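Local coordinates for hypothetical 11.0 kDa protein (Sulfolobus virus 1, PDB 1TBX) that probably acts as a transcription factor, a homodimeric winged-helix protein that recognizes a palindromic or pseudo-palindromic DNA target, at residues A[22-27]-A[62-67]; A[16-21]-A[67-72]. All coordinates share one frame; numbering follows the deposited sequence.

How the interactions relate
From the N terminus, helix 9-17 ends in a turn, and residues 16-21 run directly into residues 22-27, which start helix 25-33. The chain then passes through helix 40-52 and strand 56-61 before it comes back as strand 64-69. Interaction 1 closes a loop between 22-27 and 62-67. Interaction 2 closes a larger one between 16-21 and 67-72, and interaction 1 is nested inside it. Leu67 belongs to both. Interaction 1 ties the start of helix 25-33 to the wing strand. Interaction 2 ties the end of helix 9-17 to the last part of that strand, just before helix 71-94.

Interaction 1: residues A[22-27]-A[62-67]; sequences GIATYD and RGEKRL
Gly22, Ile23 and Thr25 bond through their backbones to strand 64-69, the second strand of the winged-helix wing. The residues before helix 25-33 thus add a short third element beside the two-stranded hairpin, on the edge away from strand 56-61. In winged-helix folds a short strand between the first two helices commonly takes this place. Here it amounts to a single bridge, Ala24 with Arg66.

The tight part lies at Leu67 and Thr25. Gly22 N gives a nearly straight bond to Leu67 O (3.0 Å, 168° at the hydrogen). Leu67 N returns one to Ile23 O at 3.1 Å. Thr25 N reaches Lys65 O at 2.9 Å, in the carbonyl plane. The side chains of Thr25 and Leu67 are buried and cross at about a right angle. The branch of Leu67, from CG to both methyls, lies against Thr25 OG1. That hydroxyl is hydrogen-bonded to Glu58 of strand 56-61, so a polar atom is satisfied within apolar packing. Leu28 and Leu17 also touch Leu67.

The other side is looser and faces solvent. Ala24 CB touches Glu64 CG (3.6 Å) and Arg66 NH1 (3.8 Å). Glu64 and Lys65 are exposed, and the Lys65 chain leads away.

Arg66 joins the two sides. Its chain is extended from CG to NE, and its CB, CG and CD run alongside Gly22 O. NE bonds to Glu61 O and NH2 to Arg62 O, which ties the guanidinium to the hairpin turn. Glu64 CB lies over one face of the group, toward its rim. Arg66 NH1 adds a weak hydrogen bond to Gly22 O at 3.3 Å.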
loop_
_atom_site.group_PDB
_atom_site.type_symbol
_atom_site.label_atom_id
_atom_site.label_comp_id
_atom_site.label_asym_id
_atom_site.label_seq_id
_atom_site.Cartn_x
_atom_site.Cartn_y
_atom_site.Cartn_z
ATOM N N GLY A 22 12.960 -18.541 2.380
ATOM C CA GLY A 22 13.250 -19.785 3.068
ATOM C C GLY A 22 12.248 -20.103 4.157
ATOM O O GLY A 22 12.142 -21.250 4.643
ATOM N N ILE A 23 11.506 -19.082 4.557
ATOM C CA ILE A 23 10.601 -19.205 5.688
ATOM C C ILE A 23 9.502 -20.189 5.303
ATOM O O ILE A 23 8.992 -20.144 4.185
ATOM C CB ILE A 23 10.037 -17.817 6.080
ATOM C CG1 ILE A 23 9.151 -17.921 7.331
ATOM C CG2 ILE A 23 9.270 -17.182 4.910
ATOM C CD1 ILE A 23 9.311 -16.746 8.343
ATOM N N ALA A 24 9.177 -21.105 6.203
ATOM C CA ALA A 24 7.981 -21.902 6.001
ATOM C C ALA A 24 6.786 -20.946 5.958
ATOM O O ALA A 24 6.626 -20.082 6.822
ATOM C CB ALA A 24 7.810 -22.924 7.107
ATOM N N THR A 25 5.974 -21.100 4.914
ATOM C CA THR A 25 4.752 -20.341 4.674
ATOM C C THR A 25 3.955 -19.996 5.945
ATOM O O THR A 25 3.662 -18.831 6.191
ATOM C CB THR A 25 3.909 -21.129 3.663
ATOM O OG1 THR A 25 4.644 -21.280 2.429
ATOM C CG2 THR A 25 2.636 -20.374 3.294
ATOM N N TYR A 26 3.641 -20.974 6.769
ATOM C CA TYR A 26 2.888 -20.676 7.982
ATOM C C TYR A 26 3.656 -19.804 8.982
ATOM O O TYR A 26 3.050 -18.981 9.690
ATOM C CB TYR A 26 2.314 -21.932 8.664
ATOM C CG TYR A 26 1.404 -21.575 9.800
ATOM C CD1 TYR A 26 0.100 -21.109 9.562
ATOM C CD2 TYR A 26 1.850 -21.662 11.117
ATOM C CE1 TYR A 26 -0.749 -20.764 10.618
ATOM C CE2 TYR A 26 1.021 -21.317 12.178
ATOM C CZ TYR A 26 -0.276 -20.863 11.925
ATOM O OH TYR A 26 -1.095 -20.541 12.993
ATOM N N ASP A 27 4.971 -19.966 9.047
ATOM C CA ASP A 27 5.729 -19.034 9.877
ATOM C C ASP A 27 5.669 -17.630 9.341
ATOM O O ASP A 27 5.672 -16.684 10.132
ATOM C CB ASP A 27 7.180 -19.444 10.084
ATOM C CG ASP A 27 7.284 -20.649 10.956
ATOM O OD1 ASP A 27 6.313 -20.846 11.736
ATOM O OD2 ASP A 27 8.239 -21.471 10.897
ATOM N N ARG A 62 12.891 -29.395 2.633
ATOM C CA ARG A 62 13.286 -29.711 4.014
ATOM C C ARG A 62 12.052 -29.938 4.960
ATOM O O ARG A 62 11.932 -29.315 6.034
ATOM C CB ARG A 62 14.283 -28.632 4.521
ATOM C CG ARG A 62 15.393 -28.277 3.512
ATOM C CD ARG A 62 16.115 -29.511 2.898
ATOM N NE ARG A 62 17.094 -30.055 3.847
ATOM C CZ ARG A 62 17.443 -31.340 3.998
ATOM N NH1 ARG A 62 16.929 -32.326 3.238
ATOM N NH2 ARG A 62 18.347 -31.630 4.933
ATOM N N GLY A 63 11.142 -30.823 4.522
ATOM C CA GLY A 63 9.935 -31.196 5.255
ATOM C C GLY A 63 8.938 -30.093 5.580
ATOM O O GLY A 63 8.229 -30.203 6.581
ATOM N N GLU A 64 8.878 -29.064 4.726
ATOM C CA GLU A 64 8.003 -27.908 4.876
ATOM C C GLU A 64 7.745 -27.284 3.488
ATOM O O GLU A 64 8.547 -27.510 2.575
ATOM C CB GLU A 64 8.698 -26.854 5.757
ATOM C CG GLU A 64 8.113 -26.542 7.143
ATOM C CD GLU A 64 7.001 -27.481 7.605
ATOM O OE1 GLU A 64 5.851 -27.369 7.079
ATOM O OE2 GLU A 64 7.271 -28.299 8.518
ATOM N N LYS A 65 6.653 -26.507 3.344
ATOM C CA LYS A 65 6.425 -25.606 2.201
ATOM C C LYS A 65 6.984 -24.208 2.528
ATOM O O LYS A 65 6.578 -23.568 3.529
ATOM C CB LYS A 65 4.930 -25.494 1.881
ATOM C CG LYS A 65 4.374 -26.592 0.969
ATOM C CD LYS A 65 2.957 -26.999 1.339
ATOM C CE LYS A 65 2.508 -28.250 0.568
ATOM N NZ LYS A 65 1.517 -29.178 1.298
ATOM N N ARG A 66 7.898 -23.730 1.678
ATOM C CA ARG A 66 8.628 -22.480 1.918
ATOM C C ARG A 66 8.464 -21.514 0.791
ATOM O O ARG A 66 8.142 -21.923 -0.315
ATOM C CB ARG A 66 10.127 -22.736 2.099
ATOM C CG ARG A 66 10.387 -23.722 3.208
ATOM C CD ARG A 66 11.836 -24.124 3.389
ATOM N NE ARG A 66 11.899 -25.225 4.343
ATOM C CZ ARG A 66 11.651 -25.148 5.670
ATOM N NH1 ARG A 66 11.356 -24.006 6.288
ATOM N NH2 ARG A 66 11.735 -26.246 6.401
ATOM N N LEU A 67 8.747 -20.245 1.081
ATOM C CA LEU A 67 8.500 -19.141 0.173
ATOM C C LEU A 67 9.766 -18.439 -0.283
ATOM O O LEU A 67 10.639 -18.075 0.533
ATOM C CB LEU A 67 7.539 -18.124 0.816
ATOM C CG LEU A 67 6.209 -18.784 1.207
ATOM C CD1 LEU A 67 5.402 -17.841 2.031
ATOM C CD2 LEU A 67 5.391 -19.307 -0.013
#

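Interaction 2: residues A[16-21]-A[67-72]; sequences YLYDNE and LYLTEK
Leu17, Tyr18 and Glu21 pack against Leu69 where the wing strand runs out toward helix 71-94. No hydrogen bond links the two segments. The contact is van der Waals packing within the winged-helix domain, of leucines and of the Glu21 chain on Leu69.

Leu69 can be followed outward. Its CB lies beside Glu21 OE2. Its CG has Glu21 OE2 at 3.6 Å and Leu17 CG at 3.8 Å. There the chain forks. CD1 meets Glu21 OE2 and the backbone of Tyr18, with Tyr18 CA 3.6 Å away, and it also touches ring atom CD1 of Tyr18. CD2 turns to Leu17 and meets its CD2 and CG. The Leu17 and Leu69 side chains run antiparallel alongside each other, while Tyr18 and Glu21 each cross Leu69 at about a right angle.

In Leu17 a chi1 of -176° turns CG away from the backbone N and brings both methyls to the strand. Both reach Leu67 CB at 3.9 Å, and CD2 also packs on Leu69 CD2 at 3.8 Å. The extended Glu21 chain crosses Leu69, with CG and CD near Leu69 N. Its CB comes near ring atom CD2 of Tyr68, and its CA makes a CA-H...O contact with Leu67 O at 3.5 Å. Glu21 OE1 has a long, weak ion pair with Lys74 of helix 71-94.

A type II turn from Leu17 to Asn20 ends helix 9-17 and leads into residues 22-24. Asn20 N bonds to Leu17 O across that turn. Leu17, at the helix end, packs on strand 64-69, on Ile23 and on Val56 of strand 56-61. Tyr18, just after it, packs on Ala77 and Ile78 of helix 71-94.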
loop_
_atom_site.group_PDB
_atom_site.type_symbol
_atom_site.label_atom_id
_atom_site.label_comp_id
_atom_site.label_asym_id
_atom_site.label_seq_id
_atom_site.Cartn_x
_atom_site.Cartn_y
_atom_site.Cartn_z
ATOM N N TYR A 16 6.943 -8.528 3.866
ATOM C CA TYR A 16 7.490 -9.334 4.945
ATOM C C TYR A 16 8.385 -10.469 4.472
ATOM O O TYR A 16 9.295 -10.916 5.195
ATOM C CB TYR A 16 6.365 -9.835 5.829
ATOM C CG TYR A 16 6.046 -8.781 6.838
ATOM C CD1 TYR A 16 5.368 -7.593 6.476
ATOM C CD2 TYR A 16 6.497 -8.915 8.161
ATOM C CE1 TYR A 16 5.120 -6.590 7.447
ATOM C CE2 TYR A 16 6.250 -7.933 9.134
ATOM C CZ TYR A 16 5.570 -6.787 8.784
ATOM O OH TYR A 16 5.373 -5.860 9.782
ATOM N N LEU A 17 8.145 -10.928 3.252
ATOM C CA LEU A 17 8.932 -12.019 2.711
ATOM C C LEU A 17 10.368 -11.544 2.414
ATOM O O LEU A 17 11.341 -12.315 2.524
ATOM C CB LEU A 17 8.272 -12.561 1.449
ATOM C CG LEU A 17 8.911 -13.768 0.792
ATOM C CD1 LEU A 17 9.258 -14.776 1.862
ATOM C CD2 LEU A 17 7.953 -14.344 -0.211
ATOM N N TYR A 18 10.485 -10.272 2.041
ATOM C CA TYR A 18 11.766 -9.762 1.731
ATOM C C TYR A 18 12.658 -9.996 2.928
ATOM O O TYR A 18 12.279 -9.739 4.068
ATOM C CB TYR A 18 11.732 -8.291 1.325
ATOM C CG TYR A 18 13.112 -7.846 0.860
ATOM C CD1 TYR A 18 13.525 -8.056 -0.463
ATOM C CD2 TYR A 18 14.031 -7.254 1.754
ATOM C CE1 TYR A 18 14.808 -7.667 -0.903
ATOM C CE2 TYR A 18 15.310 -6.831 1.317
ATOM C CZ TYR A 18 15.704 -7.055 -0.013
ATOM O OH TYR A 18 16.986 -6.679 -0.461
ATOM N N ASP A 19 13.843 -10.516 2.640
ATOM C CA ASP A 19 14.769 -10.904 3.665
ATOM C C ASP A 19 14.366 -12.117 4.516
ATOM O O ASP A 19 15.111 -12.472 5.459
ATOM C CB ASP A 19 15.000 -9.706 4.625
ATOM C CG ASP A 19 16.377 -9.068 4.459
ATOM O OD1 ASP A 19 17.299 -9.753 3.948
ATOM O OD2 ASP A 19 16.615 -7.875 4.791
ATOM N N ASN A 20 13.214 -12.725 4.239
ATOM C CA ASN A 20 12.836 -13.940 4.939
ATOM C C ASN A 20 12.642 -15.084 4.002
ATOM O O ASN A 20 11.862 -16.012 4.285
ATOM C CB ASN A 20 11.588 -13.732 5.776
ATOM C CG ASN A 20 11.874 -12.959 7.028
ATOM O OD1 ASN A 20 10.983 -12.709 7.827
ATOM N ND2 ASN A 20 13.137 -12.551 7.203
ATOM N N GLU A 21 13.334 -15.031 2.871
ATOM C CA GLU A 21 13.229 -16.141 1.950
ATOM C C GLU A 21 13.668 -17.440 2.643
ATOM O O GLU A 21 14.585 -17.420 3.462
ATOM C CB GLU A 21 14.000 -15.842 0.690
ATOM C CG GLU A 21 13.306 -14.791 -0.153
ATOM C CD GLU A 21 14.201 -14.306 -1.253
ATOM O OE1 GLU A 21 14.870 -15.143 -1.878
ATOM O OE2 GLU A 21 14.278 -13.074 -1.464
ATOM N N LEU A 67 8.747 -20.245 1.081
ATOM C CA LEU A 67 8.500 -19.141 0.173
ATOM C C LEU A 67 9.766 -18.439 -0.283
ATOM O O LEU A 67 10.639 -18.075 0.533
ATOM C CB LEU A 67 7.539 -18.124 0.816
ATOM C CG LEU A 67 6.209 -18.784 1.207
ATOM C CD1 LEU A 67 5.402 -17.841 2.031
ATOM C CD2 LEU A 67 5.391 -19.307 -0.013
ATOM N N TYR A 68 9.869 -18.239 -1.591
ATOM C CA TYR A 68 10.981 -17.484 -2.140
ATOM C C TYR A 68 10.420 -16.347 -2.933
ATOM O O TYR A 68 9.235 -16.340 -3.305
ATOM C CB TYR A 68 11.926 -18.389 -2.939
ATOM C CG TYR A 68 12.418 -19.518 -2.043
ATOM C CD1 TYR A 68 11.580 -20.604 -1.769
ATOM C CD2 TYR A 68 13.665 -19.454 -1.387
ATOM C CE1 TYR A 68 11.965 -21.621 -0.907
ATOM C CE2 TYR A 68 14.069 -20.473 -0.513
ATOM C CZ TYR A 68 13.212 -21.567 -0.285
ATOM O OH TYR A 68 13.541 -22.629 0.559
ATOM N N LEU A 69 11.266 -15.343 -3.125
ATOM C CA LEU A 69 10.890 -14.176 -3.892
ATOM C C LEU A 69 11.303 -14.405 -5.304
ATOM O O LEU A 69 12.169 -15.214 -5.608
ATOM C CB LEU A 69 11.542 -12.911 -3.368
ATOM C CG LEU A 69 10.833 -12.292 -2.169
ATOM C CD1 LEU A 69 11.703 -11.163 -1.635
ATOM C CD2 LEU A 69 9.461 -11.788 -2.560
ATOM N N THR A 70 10.657 -13.678 -6.176
ATOM C CA THR A 70 10.868 -13.820 -7.572
ATOM C C THR A 70 11.722 -12.617 -7.928
ATOM O O THR A 70 11.874 -11.713 -7.098
ATOM C CB THR A 70 9.487 -13.810 -8.148
ATOM O OG1 THR A 70 9.324 -14.973 -8.956
ATOM C CG2 THR A 70 9.185 -12.576 -9.002
ATOM N N GLU A 71 12.325 -12.607 -9.112
ATOM C CA GLU A 71 13.020 -11.418 -9.583
ATOM C C GLU A 71 12.160 -10.154 -9.412
ATOM O O GLU A 71 12.564 -9.204 -8.722
ATOM C CB GLU A 71 13.397 -11.629 -11.032
ATOM C CG GLU A 71 14.727 -12.332 -11.188
ATOM C CD GLU A 71 15.695 -11.555 -12.077
ATOM O OE1 GLU A 71 15.579 -10.303 -12.176
ATOM O OE2 GLU A 71 16.577 -12.197 -12.686
ATOM N N LYS A 72 10.959 -10.170 -10.001
ATOM C CA LYS A 72 9.998 -9.055 -9.875
ATOM C C LYS A 72 9.424 -8.859 -8.447
ATOM O O LYS A 72 9.066 -7.745 -8.059
ATOM C CB LYS A 72 8.923 -9.077 -11.010
ATOM C CG LYS A 72 7.469 -9.471 -10.716
ATOM C CD LYS A 72 6.874 -10.211 -11.919
ATOM C CE LYS A 72 5.350 -10.390 -11.846
ATOM N NZ LYS A 72 4.555 -9.856 -13.012
#